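Local coordinates for protein multi-copper Oxidase CueO (Ochrobactrum, PDB 6EVG) that probably oxidises phenolic substrates as a copper-dependent, laccase-like multicopper oxidase, with activity towards lignin model compounds and lignosulfonate, at residues V246-G251 with G459-A464; N255-E260 with P453-S458; R333-D338 with E423-T428; L446-K451 with G468-L473. All coordinates share one frame; numbering follows the deposited sequence.

Contact 1: V246-G251 with G459-A464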
loop_
_atom_site.group_PDB
_atom_site.type_symbol
_atom_site.label_atom_id
_atom_site.label_comp_id
_atom_site.label_asym_id
_atom_site.label_seq_id
_atom_site.Cartn_x
_atom_site.Cartn_y
_atom_site.Cartn_z
ATOM N N VAL A 246 -15.766 2.194 2.845
ATOM C CA VAL A 246 -16.473 1.352 1.917
ATOM C C VAL A 246 -15.604 0.222 1.334
ATOM O O VAL A 246 -16.197 -0.713 0.767
ATOM C CB VAL A 246 -17.114 2.148 0.765
ATOM C CG1 VAL A 246 -18.172 3.102 1.306
ATOM C CG2 VAL A 246 -16.109 2.894 -0.117
ATOM N N ALA A 247 -14.300 0.299 1.464
ATOM C CA ALA A 247 -13.427 -0.738 0.870
ATOM C C ALA A 247 -12.086 -0.668 1.539
ATOM O O ALA A 247 -11.635 0.354 2.026
ATOM C CB ALA A 247 -13.245 -0.492 -0.625
ATOM N N SER A 248 -11.402 -1.840 1.492
ATOM C CA SER A 248 -9.955 -1.889 1.771
ATOM C C SER A 248 -9.247 -2.564 0.580
ATOM O O SER A 248 -9.784 -2.526 -0.537
ATOM C CB SER A 248 -9.648 -2.517 3.137
ATOM O OG SER A 248 -8.271 -2.354 3.496
ATOM N N ASP A 249 -8.084 -3.137 0.828
ATOM C CA ASP A 249 -7.148 -3.555 -0.247
ATOM C C ASP A 249 -7.844 -4.354 -1.332
ATOM O O ASP A 249 -7.559 -4.184 -2.529
ATOM C CB ASP A 249 -6.072 -4.469 0.382
ATOM C CG ASP A 249 -5.483 -3.998 1.668
ATOM O OD1 ASP A 249 -5.384 -2.785 1.940
ATOM O OD2 ASP A 249 -5.113 -4.927 2.474
ATOM N N GLY A 250 -8.663 -5.335 -0.930
ATOM C CA GLY A 250 -9.272 -6.282 -1.805
ATOM C C GLY A 250 -10.675 -5.962 -2.235
ATOM O O GLY A 250 -11.335 -6.835 -2.840
ATOM N N GLY A 251 -11.149 -4.761 -1.927
ATOM C CA GLY A 251 -12.426 -4.299 -2.430
ATOM C C GLY A 251 -13.472 -4.016 -1.366
ATOM O O GLY A 251 -13.154 -3.748 -0.188
ATOM N N GLY A 459 -13.087 -7.213 5.277
ATOM C CA GLY A 459 -13.227 -7.689 3.900
ATOM C C GLY A 459 -11.958 -8.394 3.384
ATOM O O GLY A 459 -11.122 -8.835 4.159
ATOM N N TRP A 460 -11.850 -8.485 2.069
ATOM C CA TRP A 460 -10.597 -9.044 1.509
ATOM C C TRP A 460 -9.458 -8.090 1.680
ATOM O O TRP A 460 -9.612 -6.873 1.340
ATOM C CB TRP A 460 -10.795 -9.403 0.031
ATOM C CG TRP A 460 -11.549 -10.643 -0.191
ATOM C CD1 TRP A 460 -12.795 -10.816 -0.724
ATOM C CD2 TRP A 460 -11.101 -11.985 0.156
ATOM N NE1 TRP A 460 -13.155 -12.131 -0.730
ATOM C CE2 TRP A 460 -12.116 -12.890 -0.223
ATOM C CE3 TRP A 460 -9.916 -12.480 0.677
ATOM C CZ2 TRP A 460 -11.963 -14.266 -0.074
ATOM C CZ3 TRP A 460 -9.781 -13.871 0.805
ATOM C CH2 TRP A 460 -10.761 -14.724 0.417
ATOM N N LYS A 461 -8.323 -8.583 2.176
ATOM C CA LYS A 461 -7.152 -7.738 2.373
ATOM C C LYS A 461 -5.903 -8.465 1.873
ATOM O O LYS A 461 -5.875 -9.684 1.665
ATOM C CB LYS A 461 -7.031 -7.316 3.850
ATOM C CG LYS A 461 -8.055 -6.156 4.145
ATOM C CD LYS A 461 -8.006 -5.554 5.499
ATOM C CE LYS A 461 -6.696 -4.947 5.832
ATOM N NZ LYS A 461 -6.170 -3.858 4.940
ATOM N N ASP A 462 -4.863 -7.655 1.636
ATOM C CA ASP A 462 -3.536 -8.185 1.340
ATOM C C ASP A 462 -2.466 -7.628 2.245
ATOM O O ASP A 462 -1.324 -8.133 2.173
ATOM C CB ASP A 462 -3.159 -8.023 -0.173
ATOM C CG ASP A 462 -3.129 -6.578 -0.645
ATOM O OD1 ASP A 462 -2.403 -5.759 -0.015
ATOM O OD2 ASP A 462 -3.808 -6.257 -1.656
ATOM N N THR A 463 -2.745 -6.613 3.072
ATOM C CA THR A 463 -1.785 -5.994 3.942
ATOM C C THR A 463 -2.560 -5.715 5.259
ATOM O O THR A 463 -3.688 -5.251 5.186
ATOM C CB THR A 463 -1.209 -4.697 3.361
ATOM O OG1 THR A 463 -0.699 -4.991 2.031
ATOM C CG2 THR A 463 -0.132 -4.124 4.189
ATOM N N ALA A 464 -1.960 -5.991 6.414
ATOM C CA ALA A 464 -2.642 -5.761 7.707
ATOM C C ALA A 464 -1.662 -5.428 8.779
ATOM O O ALA A 464 -0.603 -6.069 8.860
ATOM C CB ALA A 464 -3.437 -6.951 8.116
HETATM O O HOH W 1 -11.639 -4.996 1.935
#
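S248, D249 and G250 form the tip of a beta hairpin that docks onto the loop 459-462 and the start of strand 463-466, a buried contact between two regions of cupredoxin-type sequence. V246 and A247 lead in as a classic beta bulge facing E271, and a type I turn then runs from S248 to G251. At S248 the hydroxyl sits anti to the backbone N (chi1 -170°), which directs OG to K461 NZ at 3.0 Å; the same OG is hydrogen-bonded to R269 O. D249 comes next, and its OD2 collects three donors. K461 NZ forms a salt bridge with OD2 of D249 at 2.9 Å, meeting it 42° out of the carboxylate plane. D462 N, 2.9 Å away, is met by the anti lone pair of D249 OD2, and T463 N reaches D249 OD2 at 3.0 Å from the face opposite K461 NZ. With OD1 bonded to R269 N, the carboxylate is held at both oxygens. K461, whose foremost salt-bridge partner is the carboxylate of E268, folds back at its last two torsions to reach this site. G250 N donates to W460 O at 2.9 Å, a bent bond of 136°, while W460 CB lies 3.9 Å from G250 CA. At G251, a water closes the turn against the loop, donating to G251 O at 2.9 Å and to W460 O at 2.8 Å.

Contact 2: N255-E260 with P453-S458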
loop_
_atom_site.group_PDB
_atom_site.type_symbol
_atom_site.label_atom_id
_atom_site.label_comp_id
_atom_site.label_asym_id
_atom_site.label_seq_id
_atom_site.Cartn_x
_atom_site.Cartn_y
_atom_site.Cartn_z
ATOM N N ASN A 255 -21.145 -4.059 4.457
ATOM C CA ASN A 255 -21.776 -3.097 5.384
ATOM C C ASN A 255 -20.792 -1.995 5.739
ATOM O O ASN A 255 -20.134 -2.065 6.755
ATOM C CB ASN A 255 -22.274 -3.864 6.613
ATOM C CG ASN A 255 -23.136 -5.083 6.218
ATOM O OD1 ASN A 255 -24.048 -4.979 5.414
ATOM N ND2 ASN A 255 -22.840 -6.216 6.774
ATOM N N PRO A 256 -20.697 -0.961 4.875
ATOM C CA PRO A 256 -19.783 0.170 5.135
ATOM C C PRO A 256 -19.916 0.665 6.576
ATOM O O PRO A 256 -21.048 0.780 7.149
ATOM C CB PRO A 256 -20.231 1.227 4.155
ATOM C CG PRO A 256 -20.701 0.437 2.960
ATOM C CD PRO A 256 -21.336 -0.848 3.558
ATOM N N GLU A 257 -18.790 1.060 7.165
ATOM C CA GLU A 257 -18.707 1.423 8.549
ATOM C C GLU A 257 -18.170 2.823 8.724
ATOM O O GLU A 257 -17.085 3.093 8.268
ATOM C CB GLU A 257 -17.735 0.438 9.268
ATOM C CG GLU A 257 -17.653 0.733 10.788
ATOM C CD GLU A 257 -16.556 0.005 11.554
ATOM O OE1 GLU A 257 -15.642 -0.599 10.966
ATOM O OE2 GLU A 257 -16.578 0.114 12.802
ATOM N N PRO A 258 -18.878 3.723 9.469
ATOM C CA PRO A 258 -18.275 5.008 9.804
ATOM C C PRO A 258 -17.271 4.880 10.903
ATOM O O PRO A 258 -17.541 4.219 11.938
ATOM C CB PRO A 258 -19.473 5.874 10.207
ATOM C CG PRO A 258 -20.452 4.876 10.716
ATOM C CD PRO A 258 -20.232 3.558 10.023
ATOM N N VAL A 259 -16.138 5.504 10.726
ATOM C CA VAL A 259 -15.141 5.597 11.775
ATOM C C VAL A 259 -14.784 7.059 11.996
ATOM O O VAL A 259 -14.883 7.872 11.089
ATOM C CB VAL A 259 -13.909 4.760 11.531
ATOM C CG1 VAL A 259 -14.237 3.287 11.316
ATOM C CG2 VAL A 259 -13.144 5.263 10.393
ATOM N N GLU A 260 -14.427 7.384 13.239
ATOM C CA GLU A 260 -13.965 8.749 13.531
ATOM C C GLU A 260 -12.485 8.938 13.325
ATOM O O GLU A 260 -12.034 10.091 13.161
ATOM C CB GLU A 260 -14.401 9.157 14.932
ATOM C CG GLU A 260 -15.899 9.105 15.156
ATOM C CD GLU A 260 -16.235 9.594 16.558
ATOM O OE1 GLU A 260 -16.171 8.757 17.513
ATOM O OE2 GLU A 260 -16.477 10.796 16.681
ATOM N N PRO A 453 -12.402 -8.607 13.881
ATOM C CA PRO A 453 -12.049 -7.284 13.429
ATOM C C PRO A 453 -13.262 -6.408 13.281
ATOM O O PRO A 453 -14.383 -6.910 13.043
ATOM C CB PRO A 453 -11.418 -7.534 12.049
ATOM C CG PRO A 453 -12.008 -8.778 11.573
ATOM C CD PRO A 453 -12.184 -9.612 12.825
ATOM N N PRO A 454 -13.080 -5.089 13.331
ATOM C CA PRO A 454 -14.197 -4.161 12.992
ATOM C C PRO A 454 -14.559 -4.375 11.529
ATOM O O PRO A 454 -13.741 -4.812 10.710
ATOM C CB PRO A 454 -13.616 -2.781 13.260
ATOM C CG PRO A 454 -12.187 -2.975 13.022
ATOM C CD PRO A 454 -11.828 -4.353 13.518
ATOM N N ALA A 455 -15.770 -3.949 11.175
ATOM C CA ALA A 455 -16.274 -4.141 9.831
ATOM C C ALA A 455 -15.326 -3.596 8.739
ATOM O O ALA A 455 -15.106 -4.242 7.714
ATOM C CB ALA A 455 -17.665 -3.518 9.648
ATOM N N HIS A 456 -14.756 -2.415 8.979
ATOM C CA HIS A 456 -13.904 -1.806 7.970
ATOM C C HIS A 456 -12.641 -2.635 7.653
ATOM O O HIS A 456 -12.022 -2.408 6.584
ATOM C CB HIS A 456 -13.563 -0.360 8.279
ATOM C CG HIS A 456 -12.574 -0.111 9.377
ATOM N ND1 HIS A 456 -12.901 -0.142 10.720
ATOM C CD2 HIS A 456 -11.287 0.311 9.350
ATOM C CE1 HIS A 456 -11.864 0.251 11.448
ATOM N NE2 HIS A 456 -10.846 0.512 10.648
ATOM N N GLN A 457 -12.239 -3.526 8.587
ATOM C CA GLN A 457 -11.059 -4.352 8.393
ATOM C C GLN A 457 -11.424 -5.803 8.100
ATOM O O GLN A 457 -10.533 -6.659 8.168
ATOM C CB GLN A 457 -10.197 -4.280 9.631
ATOM C CG GLN A 457 -9.669 -2.873 9.916
ATOM C CD GLN A 457 -8.978 -2.700 11.265
ATOM O OE1 GLN A 457 -8.925 -3.618 12.071
ATOM N NE2 GLN A 457 -8.358 -1.530 11.467
ATOM N N SER A 458 -12.676 -6.083 7.770
ATOM C CA SER A 458 -13.181 -7.461 7.701
ATOM C C SER A 458 -13.280 -8.038 6.305
ATOM O O SER A 458 -13.573 -9.232 6.172
ATOM C CB SER A 458 -14.546 -7.562 8.375
ATOM O OG SER A 458 -15.540 -6.869 7.597
HETATM O O HOH W 2 -17.546 -2.997 13.170
#
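E257 and H456 meet in a His-carboxylate hydrogen bond that joins strand 251-259, outermost in its sheet, to the short 3-10 segment 455-456 of the loop 453-458. The E257 side chain starts at CB, which packs 4.0 Å from A455 CB. With CG anti to the backbone N (chi1 -177°) and the chain extended beyond it, the carboxylate is carried straight to the loop. There OE1 of E257 takes two bonds: H456 ND1 at 2.8 Å, from above the carboxylate plane, and H456 N, also at 2.8 Å, nearly in line with the C-O bond. These donors come from opposite faces of the carboxylate, and OE1 lies close to the imidazole plane, so one oxygen fixes both the ring and the backbone of H456. The other oxygen, OE2, receives a weak bond from a water that accepts from A455 N at 2.8 Å. A leucine in place of E257 would probably leave H456 ND1 and N without their shared acceptor and the imidazole freer to turn. The ring is clamped as well: Q457 CG lies over one face, and over the opposite one V259 CG1 makes a CH-pi contact 4.0 Å from the H456 centroid, 26° off the normal.

Contact 3: R333-D338 with E423-T428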
loop_
_atom_site.group_PDB
_atom_site.type_symbol
_atom_site.label_atom_id
_atom_site.label_comp_id
_atom_site.label_asym_id
_atom_site.label_seq_id
_atom_site.Cartn_x
_atom_site.Cartn_y
_atom_site.Cartn_z
ATOM N N ARG A 333 -0.577 -22.386 10.197
ATOM C CA ARG A 333 0.788 -21.933 10.293
ATOM C C ARG A 333 0.921 -20.857 11.316
ATOM O O ARG A 333 -0.092 -20.228 11.686
ATOM C CB ARG A 333 1.343 -21.455 8.934
ATOM C CG ARG A 333 1.273 -22.480 7.830
ATOM C CD ARG A 333 2.073 -22.015 6.608
ATOM N NE ARG A 333 1.745 -22.832 5.443
ATOM C CZ ARG A 333 2.503 -23.766 4.916
ATOM N NH1 ARG A 333 3.667 -24.101 5.441
ATOM N NH2 ARG A 333 2.030 -24.460 3.877
ATOM N N SER A 334 2.140 -20.537 11.699
ATOM C CA SER A 334 2.464 -19.460 12.592
ATOM C C SER A 334 3.719 -18.757 12.146
ATOM O O SER A 334 4.683 -19.411 11.726
ATOM C CB SER A 334 2.694 -20.033 14.002
ATOM O OG SER A 334 1.585 -20.755 14.512
ATOM N N PHE A 335 3.720 -17.412 12.247
ATOM C CA PHE A 335 4.879 -16.612 11.993
ATOM C C PHE A 335 5.038 -15.565 13.040
ATOM O O PHE A 335 4.043 -14.940 13.473
ATOM C CB PHE A 335 4.882 -16.005 10.564
ATOM C CG PHE A 335 4.843 -17.038 9.496
ATOM C CD1 PHE A 335 5.987 -17.713 9.120
ATOM C CD2 PHE A 335 3.663 -17.451 8.934
ATOM C CE1 PHE A 335 5.910 -18.744 8.195
ATOM C CE2 PHE A 335 3.582 -18.469 8.027
ATOM C CZ PHE A 335 4.725 -19.138 7.659
ATOM N N PHE A 336 6.256 -15.305 13.437
ATOM C CA PHE A 336 6.669 -14.305 14.425
ATOM C C PHE A 336 7.577 -13.279 13.736
ATOM O O PHE A 336 8.570 -13.646 13.071
ATOM C CB PHE A 336 7.389 -14.998 15.594
ATOM C CG PHE A 336 7.978 -14.071 16.592
ATOM C CD1 PHE A 336 7.212 -13.085 17.198
ATOM C CD2 PHE A 336 9.323 -14.145 16.923
ATOM C CE1 PHE A 336 7.771 -12.247 18.153
ATOM C CE2 PHE A 336 9.889 -13.276 17.857
ATOM C CZ PHE A 336 9.082 -12.374 18.480
ATOM N N PHE A 337 7.221 -11.995 13.863
ATOM C CA PHE A 337 8.046 -10.908 13.378
ATOM C C PHE A 337 9.215 -10.707 14.345
ATOM O O PHE A 337 9.105 -10.018 15.370
ATOM C CB PHE A 337 7.207 -9.613 13.255
ATOM C CG PHE A 337 6.146 -9.658 12.192
ATOM C CD1 PHE A 337 4.918 -10.231 12.387
ATOM C CD2 PHE A 337 6.388 -9.145 10.938
ATOM C CE1 PHE A 337 3.956 -10.187 11.384
ATOM C CE2 PHE A 337 5.439 -9.142 9.952
ATOM C CZ PHE A 337 4.229 -9.687 10.168
ATOM N N ASP A 338 10.329 -11.351 14.005
ATOM C CA ASP A 338 11.459 -11.419 14.893
ATOM C C ASP A 338 12.439 -10.302 14.564
ATOM O O ASP A 338 13.211 -10.378 13.584
ATOM C CB ASP A 338 12.115 -12.800 14.766
ATOM C CG ASP A 338 13.112 -13.066 15.869
ATOM O OD1 ASP A 338 13.514 -12.161 16.616
ATOM O OD2 ASP A 338 13.481 -14.273 16.004
ATOM N N GLU A 423 -5.623 -21.649 4.318
ATOM C CA GLU A 423 -4.849 -21.898 5.524
ATOM C C GLU A 423 -5.156 -20.808 6.555
ATOM O O GLU A 423 -5.505 -19.688 6.160
ATOM C CB GLU A 423 -3.348 -21.904 5.240
ATOM C CG GLU A 423 -2.891 -22.913 4.209
ATOM C CD GLU A 423 -1.364 -22.976 4.045
ATOM O OE1 GLU A 423 -0.673 -22.080 4.602
ATOM O OE2 GLU A 423 -0.861 -23.928 3.414
ATOM N N ILE A 424 -5.005 -21.117 7.823
ATOM C CA ILE A 424 -5.047 -20.101 8.892
ATOM C C ILE A 424 -3.653 -19.839 9.349
ATOM O O ILE A 424 -2.929 -20.791 9.676
ATOM C CB ILE A 424 -5.967 -20.546 10.061
ATOM C CG1 ILE A 424 -7.389 -20.672 9.516
ATOM C CG2 ILE A 424 -5.824 -19.602 11.205
ATOM C CD1 ILE A 424 -8.394 -21.332 10.411
ATOM N N TRP A 425 -3.261 -18.573 9.370
ATOM C CA TRP A 425 -1.949 -18.165 9.848
ATOM C C TRP A 425 -2.101 -17.352 11.140
ATOM O O TRP A 425 -2.837 -16.340 11.161
ATOM C CB TRP A 425 -1.234 -17.333 8.818
ATOM C CG TRP A 425 -0.789 -18.072 7.585
ATOM C CD1 TRP A 425 -1.229 -19.274 7.093
ATOM C CD2 TRP A 425 0.231 -17.641 6.664
ATOM N NE1 TRP A 425 -0.516 -19.652 5.989
ATOM C CE2 TRP A 425 0.359 -18.652 5.690
ATOM C CE3 TRP A 425 1.016 -16.496 6.579
ATOM C CZ2 TRP A 425 1.306 -18.581 4.662
ATOM C CZ3 TRP A 425 1.959 -16.420 5.557
ATOM C CH2 TRP A 425 2.105 -17.442 4.641
ATOM N N ASP A 426 -1.399 -17.764 12.178
ATOM C CA ASP A 426 -1.160 -17.027 13.422
ATOM C C ASP A 426 -0.001 -16.088 13.181
ATOM O O ASP A 426 1.072 -16.542 12.755
ATOM C CB ASP A 426 -0.831 -18.052 14.605
ATOM C CG ASP A 426 -2.032 -18.822 15.095
ATOM O OD1 ASP A 426 -3.081 -18.246 15.422
ATOM O OD2 ASP A 426 -1.980 -20.071 15.202
ATOM N N LEU A 427 -0.158 -14.812 13.462
ATOM C CA LEU A 427 0.892 -13.804 13.339
ATOM C C LEU A 427 1.122 -13.110 14.652
ATOM O O LEU A 427 0.141 -12.689 15.285
ATOM C CB LEU A 427 0.466 -12.767 12.265
ATOM C CG LEU A 427 0.232 -13.324 10.876
ATOM C CD1 LEU A 427 -0.262 -12.233 9.927
ATOM C CD2 LEU A 427 1.460 -14.011 10.276
ATOM N N THR A 428 2.377 -12.997 15.087
ATOM C CA THR A 428 2.693 -12.419 16.392
ATOM C C THR A 428 3.783 -11.380 16.279
ATOM O O THR A 428 4.752 -11.551 15.508
ATOM C CB THR A 428 3.128 -13.544 17.365
ATOM O OG1 THR A 428 4.102 -14.349 16.821
ATOM C CG2 THR A 428 2.120 -14.476 17.588
HETATM O O HOH W 3 -0.662 -22.445 15.455
#
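R333 and F335, both on the same face of a parallel strand pair, fill the ground over the W425 indole. R333 CB sits above the five-membered ring, 4.0 Å from its centroid in a CH-pi contact. F335 covers the six-membered ring with its edge: CE2 comes within 3.5 Å of W425 CE3, and the edge-to-face pair has its planes at 50°. The two bumps thus share one indole face. Beyond it the extended R333 chain runs alongside W425 to E423 and forms a side-on salt bridge, R333 NE to E423 OE1 at 2.7 Å and R333 NH2 to E423 OE2 at 3.0 Å. E423 OE1 also accepts W425 NE1 at 2.8 Å through its anti lone pair, in a nearly straight bond (176°), which holds the indole at its rim as well as over its face. Further along, L427 CD2 fills the hollow beside F335 CB at 4.0 Å. On the other face, a water bridges S334 OG and D426 OD2, while D426 is salt-bridged to K469 and R332. F336 CD1 abuts T428 OG1 at 3.4 Å. Backbone bonds from R333 to F337 lace the two strands. Strand 332-336 is outermost in its sheet; strand 422-428 lies between it and strand 469-475. F488 meets both F335 and W425 edge-to-face from strand 486-490 of the other sheet, and F337 turns inward toward F436 of strand 434-438 and the ring of H434, a copper ligand.

Contact 4: L446-K451 with G468-L473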
loop_
_atom_site.group_PDB
_atom_site.type_symbol
_atom_site.label_atom_id
_atom_site.label_comp_id
_atom_site.label_asym_id
_atom_site.label_seq_id
_atom_site.Cartn_x
_atom_site.Cartn_y
_atom_site.Cartn_z
ATOM N N LEU A 446 -9.437 -12.911 10.796
ATOM C CA LEU A 446 -10.326 -13.622 11.740
ATOM C C LEU A 446 -10.365 -13.023 13.092
ATOM O O LEU A 446 -11.441 -12.952 13.719
ATOM C CB LEU A 446 -9.903 -15.104 11.847
ATOM C CG LEU A 446 -9.908 -15.908 10.582
ATOM C CD1 LEU A 446 -9.333 -17.281 10.850
ATOM C CD2 LEU A 446 -11.264 -16.023 9.927
ATOM N N SER A 447 -9.260 -12.567 13.602
ATOM C CA SER A 447 -9.161 -12.024 14.959
ATOM C C SER A 447 -7.959 -11.113 15.078
ATOM O O SER A 447 -6.928 -11.359 14.410
ATOM C CB SER A 447 -9.130 -13.131 16.000
ATOM O OG SER A 447 -7.922 -13.838 16.005
ATOM N N LEU A 448 -8.065 -10.125 15.942
ATOM C CA LEU A 448 -6.993 -9.218 16.318
ATOM C C LEU A 448 -6.992 -9.217 17.844
ATOM O O LEU A 448 -7.964 -8.781 18.468
ATOM C CB LEU A 448 -7.258 -7.808 15.781
ATOM C CG LEU A 448 -7.367 -7.698 14.253
ATOM C CD1 LEU A 448 -7.968 -6.371 13.863
ATOM C CD2 LEU A 448 -6.023 -7.904 13.611
ATOM N N ASN A 449 -5.939 -9.725 18.463
ATOM C CA ASN A 449 -5.864 -9.787 19.921
ATOM C C ASN A 449 -7.092 -10.453 20.530
ATOM O O ASN A 449 -7.592 -9.998 21.593
ATOM C CB ASN A 449 -5.489 -8.447 20.520
ATOM C CG ASN A 449 -4.119 -8.053 20.106
ATOM O OD1 ASN A 449 -3.136 -8.810 20.259
ATOM N ND2 ASN A 449 -4.038 -6.880 19.466
ATOM N N GLY A 450 -7.578 -11.488 19.852
ATOM C CA GLY A 450 -8.671 -12.264 20.397
ATOM C C GLY A 450 -10.037 -11.789 20.062
ATOM O O GLY A 450 -10.987 -12.437 20.443
ATOM N N LYS A 451 -10.156 -10.675 19.330
ATOM C CA LYS A 451 -11.427 -10.077 18.986
ATOM C C LYS A 451 -11.659 -10.080 17.459
ATOM O O LYS A 451 -10.740 -9.848 16.714
ATOM C CB LYS A 451 -11.395 -8.604 19.435
ATOM C CG LYS A 451 -12.720 -7.928 19.535
ATOM C CD LYS A 451 -12.595 -6.648 20.380
ATOM C CE LYS A 451 -13.269 -5.377 19.834
ATOM N NZ LYS A 451 -12.613 -4.084 20.293
ATOM N N GLY A 468 0.520 -7.361 18.419
ATOM C CA GLY A 468 0.316 -8.382 19.433
ATOM C C GLY A 468 0.106 -9.706 18.716
ATOM O O GLY A 468 1.067 -10.379 18.323
ATOM N N LYS A 469 -1.158 -10.050 18.489
ATOM C CA LYS A 469 -1.568 -11.260 17.876
ATOM C C LYS A 469 -2.646 -11.011 16.838
ATOM O O LYS A 469 -3.526 -10.203 17.065
ATOM C CB LYS A 469 -2.114 -12.217 18.956
ATOM C CG LYS A 469 -2.597 -13.527 18.407
ATOM C CD LYS A 469 -1.396 -14.367 17.997
ATOM C CE LYS A 469 -1.728 -15.566 17.138
ATOM N NZ LYS A 469 -2.817 -16.413 17.715
ATOM N N ALA A 470 -2.601 -11.734 15.716
ATOM C CA ALA A 470 -3.670 -11.811 14.750
ATOM C C ALA A 470 -3.822 -13.199 14.220
ATOM O O ALA A 470 -2.833 -13.966 14.180
ATOM C CB ALA A 470 -3.453 -10.859 13.595
ATOM N N GLU A 471 -5.007 -13.524 13.757
ATOM C CA GLU A 471 -5.252 -14.737 12.989
ATOM C C GLU A 471 -5.875 -14.366 11.665
ATOM O O GLU A 471 -6.819 -13.559 11.634
ATOM C CB GLU A 471 -6.242 -15.711 13.683
ATOM C CG GLU A 471 -5.823 -16.197 15.053
ATOM C CD GLU A 471 -6.901 -16.928 15.803
ATOM O OE1 GLU A 471 -7.732 -17.541 15.172
ATOM O OE2 GLU A 471 -6.760 -17.049 17.037
ATOM N N ILE A 472 -5.334 -14.912 10.571
ATOM C CA ILE A 472 -5.843 -14.599 9.223
ATOM C C ILE A 472 -6.149 -15.880 8.486
ATOM O O ILE A 472 -5.501 -16.910 8.710
ATOM C CB ILE A 472 -4.903 -13.679 8.414
ATOM C CG1 ILE A 472 -3.556 -14.377 8.113
ATOM C CG2 ILE A 472 -4.690 -12.368 9.152
ATOM C CD1 ILE A 472 -2.667 -13.600 7.139
ATOM N N LEU A 473 -7.128 -15.818 7.595
ATOM C CA LEU A 473 -7.586 -16.912 6.741
ATOM C C LEU A 473 -7.090 -16.587 5.332
ATOM O O LEU A 473 -7.590 -15.642 4.714
ATOM C CB LEU A 473 -9.087 -17.098 6.829
ATOM C CG LEU A 473 -9.681 -18.163 5.906
ATOM C CD1 LEU A 473 -9.174 -19.584 6.293
ATOM C CD2 LEU A 473 -11.198 -18.122 5.950
#
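L446 and S447 both direct their backbone N-H groups to one acceptor, E471 O, at 2.8 Å from L446 N and 3.3 Å from S447 N, approaching from the same face of that carbonyl. Further backbone bonds continue the antiparallel pairing: E471 N donates to S447 O at 3.0 Å and N449 N to K469 O at 2.8 Å. L448 and A470 form the non-hydrogen-bonded pair between them. Two residues opposite one make a classic beta bulge, set where strand 442-448, outermost in its four-stranded sheet, runs at 164° to strand 469-475; a type I' turn from L448 to K451 then leads the chain away. Of the polar side chains, N449 reaches back with OD1 to accept K469 N at 2.9 Å, the donor lying 37° above the amide carbonyl plane, while its ND2 is bonded to D467 O. S447 OG sits between the backbone N and the carbonyl carbon, which turns it against the flank of the E471 chain, 3.3 Å from E471 CG; OE1 of E471 is salt-bridged to R332. Apolar contacts occupy the opposite face and the far end. L448 CD2 packs on A470 CB at 3.9 Å. The branched tip of L446, its CG anti to the carbonyl carbon, overlaps L473, CD2 lying 3.9 Å from L473 CB. An alanine in place of L446 would lose CG and both methyls and is likely to open a gap beside L473 CB. P324, from a loop, touches both L446 and L473.

In the fold
Following the chain from its N terminus, 246-251 opens contact 1, which closes the long loop only at 459-464. Contact 2 is nested within it, pairing the next strand with the loop 453-458, and contact 3 lies inside both, joining 333-338 to 423-428. Contact 4 opens after contact 3 has closed; its 446-451 precedes the second segments of contacts 2 and 1, and its 468-473 follows them, so it crosses both. Contacts 1 and 2 tie the hairpin of strands 243-248 and 251-259 to the C-terminal region, and P453 touches both L446 and L448. Contacts 3 and 4 build one four-stranded sheet, where strands 422-428 and 469-475 are neighbours.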